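Local atomic coordinates of peroxisomal membrane protein PEX15 (Saccharomyces cerevisiae, PDB entry 5VXV), a protein that docks the Pex1/Pex6 AAA-ATPase, which extracts the Pex5 receptor, at the peroxisomal membrane, and is represented here by a piece of its predicted cytoplasmic part. Residues Asp128-Tyr133 with Glu148-Phe153; Lys82-Asp87 with Leu91-Lys96. All coordinates share one frame; numbering follows the deposited sequence. Where two conformers were deposited one is given.

Both contacts join helices that follow each other in an all-helical domain, nearly antiparallel in contact 1 (165°), more splayed in contact 2 (140°), and both are apolar, with no hydrogen bond across either. Contact 1 (128-133 with 148-153) pairs helices 112-136 and 143-161 at 11.5 Å between the segment axes; all four of its touching residues are buried. Contact 2 (82-87 with 91-96) is only partly buried and has closer axes, 9.0 Å, consistent with the short turn that joins its helices, and there backbone carbonyls take part beside the side chains. The centres of contact 1 and contact 2 lie about 11 Å apart. Helix 91-108 bridges them: Ile-94 CD1 packs 3.6 Å from Phe-129 CZ, and Asn-95 ND2 probably hydrogen-bonds Glu-148 OE1.

Contact 1: residues Asp128-Tyr133 with Glu148-Phe153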
ATOM      1  N   ASP A 128       6.334  -5.425 -10.693  1.00 14.37           N
ATOM      2  CA  ASP A 128       7.502  -4.747 -11.246  1.00 15.27           C
ATOM      3  C   ASP A 128       8.348  -4.131 -10.138  1.00 15.57           C
ATOM      4  O   ASP A 128       9.581  -4.217 -10.165  1.00 16.28           O
ATOM      5  CB  ASP A 128       7.083  -3.666 -12.243  1.00 16.96           C
ATOM      6  CG  ASP A 128       6.649  -4.233 -13.584  1.00 19.66           C
ATOM      7  OD1 ASP A 128       6.966  -5.404 -13.887  1.00 20.00           O
ATOM      8  OD2 ASP A 128       6.000  -3.487 -14.348  1.00 20.89           O
ATOM      9  N   PHE A 129       7.704  -3.501  -9.152  1.00 13.14           N
ATOM     10  CA  PHE A 129       8.476  -2.867  -8.090  1.00 12.14           C
ATOM     11  C   PHE A 129       9.172  -3.899  -7.217  1.00 13.15           C
ATOM     12  O   PHE A 129      10.303  -3.677  -6.768  1.00 13.19           O
ATOM     13  CB  PHE A 129       7.600  -1.980  -7.214  1.00 13.12           C
ATOM     14  CG  PHE A 129       8.327  -1.477  -6.012  1.00 15.08           C
ATOM     15  CD1 PHE A 129       9.246  -0.450  -6.135  1.00 15.90           C
ATOM     16  CD2 PHE A 129       8.154  -2.073  -4.776  1.00 15.74           C
ATOM     17  CE1 PHE A 129       9.952  -0.007  -5.047  1.00 16.61           C
ATOM     18  CE2 PHE A 129       8.860  -1.629  -3.681  1.00 14.88           C
ATOM     19  CZ  PHE A 129       9.762  -0.598  -3.818  1.00 15.82           C
ATOM     20  N   ILE A 130       8.505  -5.020  -6.935  1.00 14.32           N
ATOM     21  CA  ILE A 130       9.130  -6.064  -6.127  1.00 14.76           C
ATOM     22  C   ILE A 130      10.445  -6.501  -6.759  1.00 15.88           C
ATOM     23  O   ILE A 130      11.454  -6.678  -6.066  1.00 15.69           O
ATOM     24  CB  ILE A 130       8.161  -7.246  -5.934  1.00 14.43           C
ATOM     25  CG1 ILE A 130       6.997  -6.830  -5.030  1.00 14.25           C
ATOM     26  CG2 ILE A 130       8.881  -8.445  -5.319  1.00 15.48           C
ATOM     27  CD1 ILE A 130       5.828  -7.794  -5.044  1.00 16.47           C
ATOM     28  N   PHE A 131      10.464  -6.671  -8.084  1.00 16.05           N
ATOM     29  CA  PHE A 131      11.704  -7.046  -8.756  1.00 15.97           C
ATOM     30  C   PHE A 131      12.764  -5.967  -8.576  1.00 16.32           C
ATOM     31  O   PHE A 131      13.929  -6.266  -8.282  1.00 16.42           O
ATOM     32  CB  PHE A 131      11.455  -7.301 -10.243  1.00 16.82           C
ATOM     33  CG  PHE A 131      12.711  -7.598 -11.021  1.00 17.73           C
ATOM     34  CD1 PHE A 131      13.173  -8.896 -11.147  1.00 18.40           C
ATOM     35  CD2 PHE A 131      13.439  -6.577 -11.609  1.00 19.71           C
ATOM     36  CE1 PHE A 131      14.329  -9.172 -11.848  1.00 19.16           C
ATOM     37  CE2 PHE A 131      14.600  -6.849 -12.311  1.00 20.49           C
ATOM     38  CZ  PHE A 131      15.043  -8.151 -12.431  1.00 20.53           C
ATOM     39  N   VAL A 132      12.383  -4.703  -8.770  1.00 15.57           N
ATOM     40  CA  VAL A 132      13.322  -3.602  -8.567  1.00 15.29           C
ATOM     41  C   VAL A 132      13.893  -3.653  -7.158  1.00 15.86           C
ATOM     42  O   VAL A 132      15.105  -3.513  -6.954  1.00 15.79           O
ATOM     43  CB  VAL A 132      12.639  -2.251  -8.848  1.00 16.59           C
ATOM     44  CG1 VAL A 132      13.539  -1.086  -8.424  1.00 18.00           C
ATOM     45  CG2 VAL A 132      12.290  -2.127 -10.323  1.00 17.96           C
ATOM     46  N   TYR A 133      13.028  -3.854  -6.162  1.00 15.53           N
ATOM     47  CA  TYR A 133      13.478  -3.767  -4.778  1.00 16.02           C
ATOM     48  C   TYR A 133      14.460  -4.884  -4.442  1.00 15.51           C
ATOM     49  O   TYR A 133      15.530  -4.629  -3.879  1.00 16.81           O
ATOM     50  CB  TYR A 133      12.288  -3.800  -3.817  1.00 15.74           C
ATOM     51  CG  TYR A 133      12.731  -3.616  -2.384  1.00 14.73           C
ATOM     52  CD1 TYR A 133      12.984  -2.351  -1.873  1.00 14.77           C
ATOM     53  CD2 TYR A 133      12.937  -4.706  -1.557  1.00 13.85           C
ATOM     54  CE1 TYR A 133      13.411  -2.177  -0.572  1.00 15.38           C
ATOM     55  CE2 TYR A 133      13.365  -4.546  -0.255  1.00 14.66           C
ATOM     56  CZ  TYR A 133      13.604  -3.280   0.232  1.00 15.43           C
ATOM     57  OH  TYR A 133      14.033  -3.124   1.529  1.00 16.84           O
ATOM     58  N   GLU A 148       5.875  -7.440   4.607  1.00 12.77           N
ATOM     59  CA  GLU A 148       4.618  -6.701   4.534  1.00 13.31           C
ATOM     60  C   GLU A 148       4.220  -6.439   3.089  1.00 12.88           C
ATOM     61  O   GLU A 148       3.041  -6.549   2.730  1.00 13.79           O
ATOM     62  CB  GLU A 148       4.732  -5.383   5.305  1.00 16.03           C
ATOM     63  CG  GLU A 148       3.432  -4.578   5.342  1.00 19.78           C
ATOM     64  CD  GLU A 148       3.543  -3.299   6.155  1.00 25.91           C
ATOM     65  OE1 GLU A 148       4.288  -2.385   5.747  1.00 24.44           O
ATOM     66  OE2 GLU A 148       2.881  -3.208   7.210  1.00 32.24           O
ATOM     67  N   LEU A 149       5.192  -6.083   2.246  1.00 12.11           N
ATOM     68  CA  LEU A 149       4.906  -5.791   0.845  1.00 13.39           C
ATOM     69  C   LEU A 149       4.304  -7.004   0.143  1.00 14.22           C
ATOM     70  O   LEU A 149       3.304  -6.890  -0.577  1.00 13.37           O
ATOM     71  CB  LEU A 149       6.187  -5.336   0.144  1.00 13.67           C
ATOM     72  CG  LEU A 149       6.115  -5.137  -1.371  1.00 13.47           C
ATOM     73  CD1 LEU A 149       5.097  -4.066  -1.732  1.00 16.21           C
ATOM     74  CD2 LEU A 149       7.490  -4.790  -1.917  1.00 14.43           C
ATOM     75  N   ILE A 150       4.900  -8.181   0.338  1.00 13.43           N
ATOM     76  CA  ILE A 150       4.376  -9.374  -0.317  1.00 12.93           C
ATOM     77  C   ILE A 150       2.997  -9.713   0.232  1.00 13.01           C
ATOM     78  O   ILE A 150       2.108 -10.150  -0.510  1.00 13.22           O
ATOM     79  CB  ILE A 150       5.353 -10.554  -0.164  1.00 14.69           C
ATOM     80  CG1 ILE A 150       6.744 -10.179  -0.692  1.00 15.70           C
ATOM     81  CG2 ILE A 150       4.823 -11.780  -0.901  1.00 15.03           C
ATOM     82  CD1 ILE A 150       6.775  -9.737  -2.146  1.00 16.43           C
ATOM     83  N   GLU A 151       2.782  -9.498   1.529  1.00 13.74           N
ATOM     84  CA  GLU A 151       1.491  -9.843   2.109  1.00 14.24           C
ATOM     85  C   GLU A 151       0.402  -8.867   1.674  1.00 13.19           C
ATOM     86  O   GLU A 151      -0.764  -9.260   1.564  1.00 14.69           O
ATOM     87  CB  GLU A 151       1.619  -9.931   3.630  1.00 17.83           C
ATOM     88  CG  GLU A 151       2.446 -11.148   4.051  1.00 20.27           C
ATOM     89  CD  GLU A 151       2.377 -11.457   5.531  1.00 25.21           C
ATOM     90  OE1 GLU A 151       1.765 -10.668   6.282  1.00 28.28           O
ATOM     91  OE2 GLU A 151       2.942 -12.496   5.941  1.00 22.58           O
ATOM     92  N   ILE A 152       0.751  -7.610   1.382  1.00 14.66           N
ATOM     93  CA  ILE A 152      -0.213  -6.719   0.736  1.00 13.94           C
ATOM     94  C   ILE A 152      -0.617  -7.287  -0.618  1.00 13.25           C
ATOM     95  O   ILE A 152      -1.804  -7.383  -0.947  1.00 13.90           O
ATOM     96  CB  ILE A 152       0.364  -5.299   0.589  1.00 14.14           C
ATOM     97  CG1 ILE A 152       0.537  -4.635   1.954  1.00 14.86           C
ATOM     98  CG2 ILE A 152      -0.553  -4.437  -0.288  1.00 15.04           C
ATOM     99  CD1 ILE A 152       1.359  -3.358   1.911  1.00 14.56           C
ATOM    100  N   PHE A 153       0.374  -7.666  -1.425  1.00 12.75           N
ATOM    101  CA  PHE A 153       0.091  -8.201  -2.751  1.00 13.03           C
ATOM    102  C   PHE A 153      -0.846  -9.400  -2.667  1.00 13.83           C
ATOM    103  O   PHE A 153      -1.843  -9.476  -3.393  1.00 13.96           O
ATOM    104  CB  PHE A 153       1.402  -8.579  -3.443  1.00 13.55           C
ATOM    105  CG  PHE A 153       1.232  -9.048  -4.862  1.00 14.49           C
ATOM    106  CD1 PHE A 153       1.003 -10.384  -5.139  1.00 15.26           C
ATOM    107  CD2 PHE A 153       1.310  -8.152  -5.916  1.00 16.53           C
ATOM    108  CE1 PHE A 153       0.847 -10.819  -6.441  1.00 16.39           C
ATOM    109  CE2 PHE A 153       1.156  -8.584  -7.220  1.00 15.59           C
ATOM    110  CZ  PHE A 153       0.922  -9.918  -7.482  1.00 16.40           C
TER
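Leu-149 and Ile-150 meet Phe-129 and Ile-130 as methyl bumps set against a ring edge and an aliphatic branch. CD2 of Leu-149 is the main bump: it lies 3.8 Å from Ile-130 CG1 and 3.9 Å from Phe-129 CE2, so it fills the notch between these two consecutive side chains. It reaches the phenyl ring at the edge, near the ring plane, and not over a face. Leu-149 and Ile-130 lie alongside one another, pointing opposite ways. Beside them, the CD1 methyls of Ile-130 and Ile-150 touch at 3.6 Å. Ile-150 CD1 also lies 4.0 Å from Ile-130 CG2, tucked against both branches. Its reach comes from the bent chain of Ile-150 (chi1 -55°, chi2 -58°), which turns CD1 toward helix 112-136.

The segments belong to helices 112-136 and 143-161, consecutive in the chain, which pack here as an antiparallel pair at 165°. Asn-95 of helix 91-108 and Met-126 also pack on Leu-149, Leu-178 covers Ile-130, and Ile-200 of helix 196-217 backs Ile-150. With no hydrogen bond crossing and every touching residue buried, the cohesion here rests on van der Waals and hydrophobic contact, hence on fit of shape.

Contact 2: residues Lys82-Asp87 with Leu91-Lys96; sequences KIILGD and LLVINK
Ile-84 meets Ile-94 where the segments 82-87 and 91-96 have their nearest CA atoms, 6.0 Å from Ile-84 CA to Ile-94 CA. In the conformer given, of two deposited for Ile-84, its CG2 methyl does the touching: it sits 3.7 Å from Ile-94 CG1 and 3.8 Å from Ile-94 CA, so it presses on the root of the opposite side chain as well as its branch. The two isoleucines pass flank to flank, each directed toward the other's backbone. At the flank of the same methyl, Val-93 CG1 is a looser neighbour, 4.3 Å from Ile-84 CG2. The carbonyl of Ile-84 takes part too, its O lying 3.3 Å from Ile-94 CG1. Ile-94 sets CG1 beside its own backbone N (chi1 -71°) and then extends (chi2 162°), which rests its CD1 between the carbonyl oxygens of Ile-84 and Asp-87, 3.6 Å from each O.

Leu-85 adds a side-chain contact of its own, CD1 to Ile-94 CG2 at 4.3 Å, and its backbone CA also borders Ile-94 CD1. Phe-129 of helix 112-136 packs on both Leu-85 and Ile-94, tying this hairpin to the next helix. At Asp-87 the chain has left the helix, and it is the backbone O that meets Ile-94. Its carboxylate is engaged in the connecting turn instead, where OD1 hydrogen-bonds Ser-89 OG.

The N-to-C directions of the segments differ by 140°, forming a helical hairpin joined by a short turn. Ile-94 has the largest area covered across the contact, lying against side chains and carbonyl oxygens alike. Since no hydrogen bond crosses between the segments, their direct adhesion is largely hydrophobic, with weakly polar approaches of aliphatic carbons to carbonyl oxygens.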
ATOM      1  N   LYS A  82       6.667   7.898  -8.505  1.00 22.27           N
ATOM      2  CA  LYS A  82       8.098   8.016  -8.765  1.00 25.44           C
ATOM      3  C   LYS A  82       8.846   8.513  -7.534  1.00 24.88           C
ATOM      4  O   LYS A  82       9.966   8.068  -7.261  1.00 26.95           O
ATOM      5  CB  LYS A  82       8.340   8.948  -9.953  1.00 30.11           C
ATOM      6  CG  LYS A  82       7.877   8.385 -11.288  1.00 34.13           C
ATOM      7  CD  LYS A  82       8.197   9.326 -12.437  1.00 37.26           C
ATOM      8  CE  LYS A  82       7.757   8.744 -13.772  1.00 40.16           C
ATOM      9  N   ILE A  83       8.244   9.435  -6.779  1.00 20.48           N
ATOM     10  CA  ILE A  83       8.897   9.960  -5.582  1.00 19.11           C
ATOM     11  C   ILE A  83       8.948   8.896  -4.493  1.00 17.60           C
ATOM     12  O   ILE A  83       9.996   8.661  -3.881  1.00 18.52           O
ATOM     13  CB  ILE A  83       8.171  11.224  -5.085  1.00 20.50           C
ATOM     14  CG1 ILE A  83       8.285  12.349  -6.116  1.00 25.12           C
ATOM     15  CG2 ILE A  83       8.736  11.674  -3.734  1.00 19.66           C
ATOM     16  CD1 ILE A  83       7.402  13.547  -5.816  1.00 27.39           C
ATOM     17  N   ILE A  84       7.816   8.245  -4.229  1.00 16.17           N
ATOM     18  CA  ILE A  84       7.738   7.318  -3.105  0.53 15.58           C
ATOM     19  C   ILE A  84       8.484   6.028  -3.422  1.00 16.20           C
ATOM     20  O   ILE A  84       9.310   5.559  -2.630  1.00 16.33           O
ATOM     21  CB  ILE A  84       6.268   7.062  -2.729  0.53 15.58           C
ATOM     22  CG1 ILE A  84       5.671   8.345  -2.138  0.53 15.89           C
ATOM     23  CG2 ILE A  84       6.154   5.915  -1.727  0.53 15.54           C
ATOM     24  CD1 ILE A  84       4.199   8.267  -1.794  0.53 15.90           C
ATOM     25  N   LEU A  85       8.209   5.429  -4.582  1.00 16.59           N
ATOM     26  CA  LEU A  85       8.927   4.215  -4.956  1.00 17.28           C
ATOM     27  C   LEU A  85      10.403   4.488  -5.221  1.00 19.59           C
ATOM     28  O   LEU A  85      11.209   3.549  -5.204  1.00 19.27           O
ATOM     29  CB  LEU A  85       8.285   3.568  -6.186  1.00 18.09           C
ATOM     30  CG  LEU A  85       7.073   2.665  -5.929  1.00 18.86           C
ATOM     31  CD1 LEU A  85       5.945   3.409  -5.232  1.00 22.25           C
ATOM     32  CD2 LEU A  85       6.591   2.054  -7.240  1.00 18.54           C
ATOM     33  N   GLY A  86      10.774   5.750  -5.455  1.00 19.51           N
ATOM     34  CA  GLY A  86      12.165   6.092  -5.692  1.00 21.76           C
ATOM     35  C   GLY A  86      13.034   6.094  -4.454  1.00 23.13           C
ATOM     36  O   GLY A  86      14.262   6.040  -4.575  1.00 25.13           O
ATOM     37  N   ASP A  87      12.435   6.161  -3.266  1.00 18.85           N
ATOM     38  CA  ASP A  87      13.180   6.090  -2.010  1.00 20.03           C
ATOM     39  C   ASP A  87      13.068   4.659  -1.499  1.00 18.99           C
ATOM     40  O   ASP A  87      12.199   4.333  -0.689  1.00 17.84           O
ATOM     41  CB  ASP A  87      12.655   7.089  -0.987  1.00 21.41           C
ATOM     42  CG  ASP A  87      13.509   7.132   0.267  1.00 23.66           C
ATOM     43  OD1 ASP A  87      14.427   6.292   0.387  1.00 22.98           O
ATOM     44  OD2 ASP A  87      13.260   7.995   1.134  1.00 23.16           O
ATOM     45  N   LEU A  91      10.625   1.584   2.734  1.00 15.15           N
ATOM     46  CA  LEU A  91       9.687   0.610   2.190  1.00 14.08           C
ATOM     47  C   LEU A  91       8.342   0.646   2.910  1.00 14.89           C
ATOM     48  O   LEU A  91       7.308   0.376   2.292  1.00 15.21           O
ATOM     49  CB  LEU A  91      10.300  -0.786   2.267  1.00 14.67           C
ATOM     50  CG  LEU A  91       9.510  -1.927   1.627  1.00 14.88           C
ATOM     51  CD1 LEU A  91       9.183  -1.629   0.171  1.00 14.97           C
ATOM     52  CD2 LEU A  91      10.306  -3.214   1.738  1.00 14.50           C
ATOM     53  N   LEU A  92       8.326   0.976   4.204  1.00 15.28           N
ATOM     54  CA  LEU A  92       7.053   1.020   4.919  1.00 15.21           C
ATOM     55  C   LEU A  92       6.144   2.113   4.369  1.00 13.79           C
ATOM     56  O   LEU A  92       4.918   1.960   4.377  1.00 13.98           O
ATOM     57  CB  LEU A  92       7.291   1.216   6.420  1.00 16.32           C
ATOM     58  CG  LEU A  92       8.071   0.111   7.142  1.00 18.73           C
ATOM     59  CD1 LEU A  92       8.112   0.365   8.646  1.00 19.87           C
ATOM     60  CD2 LEU A  92       7.483  -1.267   6.859  1.00 20.45           C
ATOM     61  N   VAL A  93       6.720   3.213   3.879  1.00 14.12           N
ATOM     62  CA  VAL A  93       5.910   4.260   3.264  1.00 13.74           C
ATOM     63  C   VAL A  93       5.428   3.824   1.888  1.00 14.11           C
ATOM     64  O   VAL A  93       4.295   4.120   1.489  1.00 14.93           O
ATOM     65  CB  VAL A  93       6.705   5.575   3.197  1.00 15.39           C
ATOM     66  CG1 VAL A  93       5.908   6.648   2.472  1.00 14.67           C
ATOM     67  CG2 VAL A  93       7.061   6.033   4.601  1.00 16.20           C
ATOM     68  N   ILE A  94       6.285   3.132   1.134  1.00 13.49           N
ATOM     69  CA  ILE A  94       5.857   2.521  -0.121  1.00 13.26           C
ATOM     70  C   ILE A  94       4.654   1.622   0.123  1.00 11.46           C
ATOM     71  O   ILE A  94       3.681   1.634  -0.640  1.00 12.55           O
ATOM     72  CB  ILE A  94       7.034   1.754  -0.759  1.00 13.90           C
ATOM     73  CG1 ILE A  94       8.066   2.749  -1.297  1.00 13.47           C
ATOM     74  CG2 ILE A  94       6.556   0.830  -1.881  1.00 14.58           C
ATOM     75  CD1 ILE A  94       9.431   2.154  -1.559  1.00 14.63           C
ATOM     76  N   ASN A  95       4.691   0.846   1.209  1.00 12.11           N
ATOM     77  CA  ASN A  95       3.571  -0.033   1.527  1.00 12.43           C
ATOM     78  C   ASN A  95       2.316   0.766   1.857  1.00 12.58           C
ATOM     79  O   ASN A  95       1.213   0.399   1.434  1.00 12.78           O
ATOM     80  CB  ASN A  95       3.949  -0.956   2.685  1.00 14.14           C
ATOM     81  CG  ASN A  95       4.995  -1.984   2.290  1.00 14.53           C
ATOM     82  OD1 ASN A  95       5.242  -2.207   1.106  1.00 14.27           O
ATOM     83  ND2 ASN A  95       5.613  -2.615   3.280  1.00 14.52           N
ATOM     84  N   LYS A  96       2.458   1.859   2.616  1.00 14.61           N
ATOM     85  CA  LYS A  96       1.313   2.728   2.871  1.00 13.64           C
ATOM     86  C   LYS A  96       0.726   3.257   1.568  1.00 13.39           C
ATOM     87  O   LYS A  96      -0.497   3.282   1.395  1.00 13.99           O
ATOM     88  CB  LYS A  96       1.712   3.894   3.779  1.00 12.90           C
ATOM     89  CG  LYS A  96       2.012   3.509   5.220  1.00 12.88           C
ATOM     90  CD  LYS A  96       2.215   4.736   6.098  1.00 14.25           C
ATOM     91  CE  LYS A  96       2.550   4.334   7.526  1.00 15.68           C
ATOM     92  NZ  LYS A  96       2.674   5.504   8.448  1.00 15.57           N
TER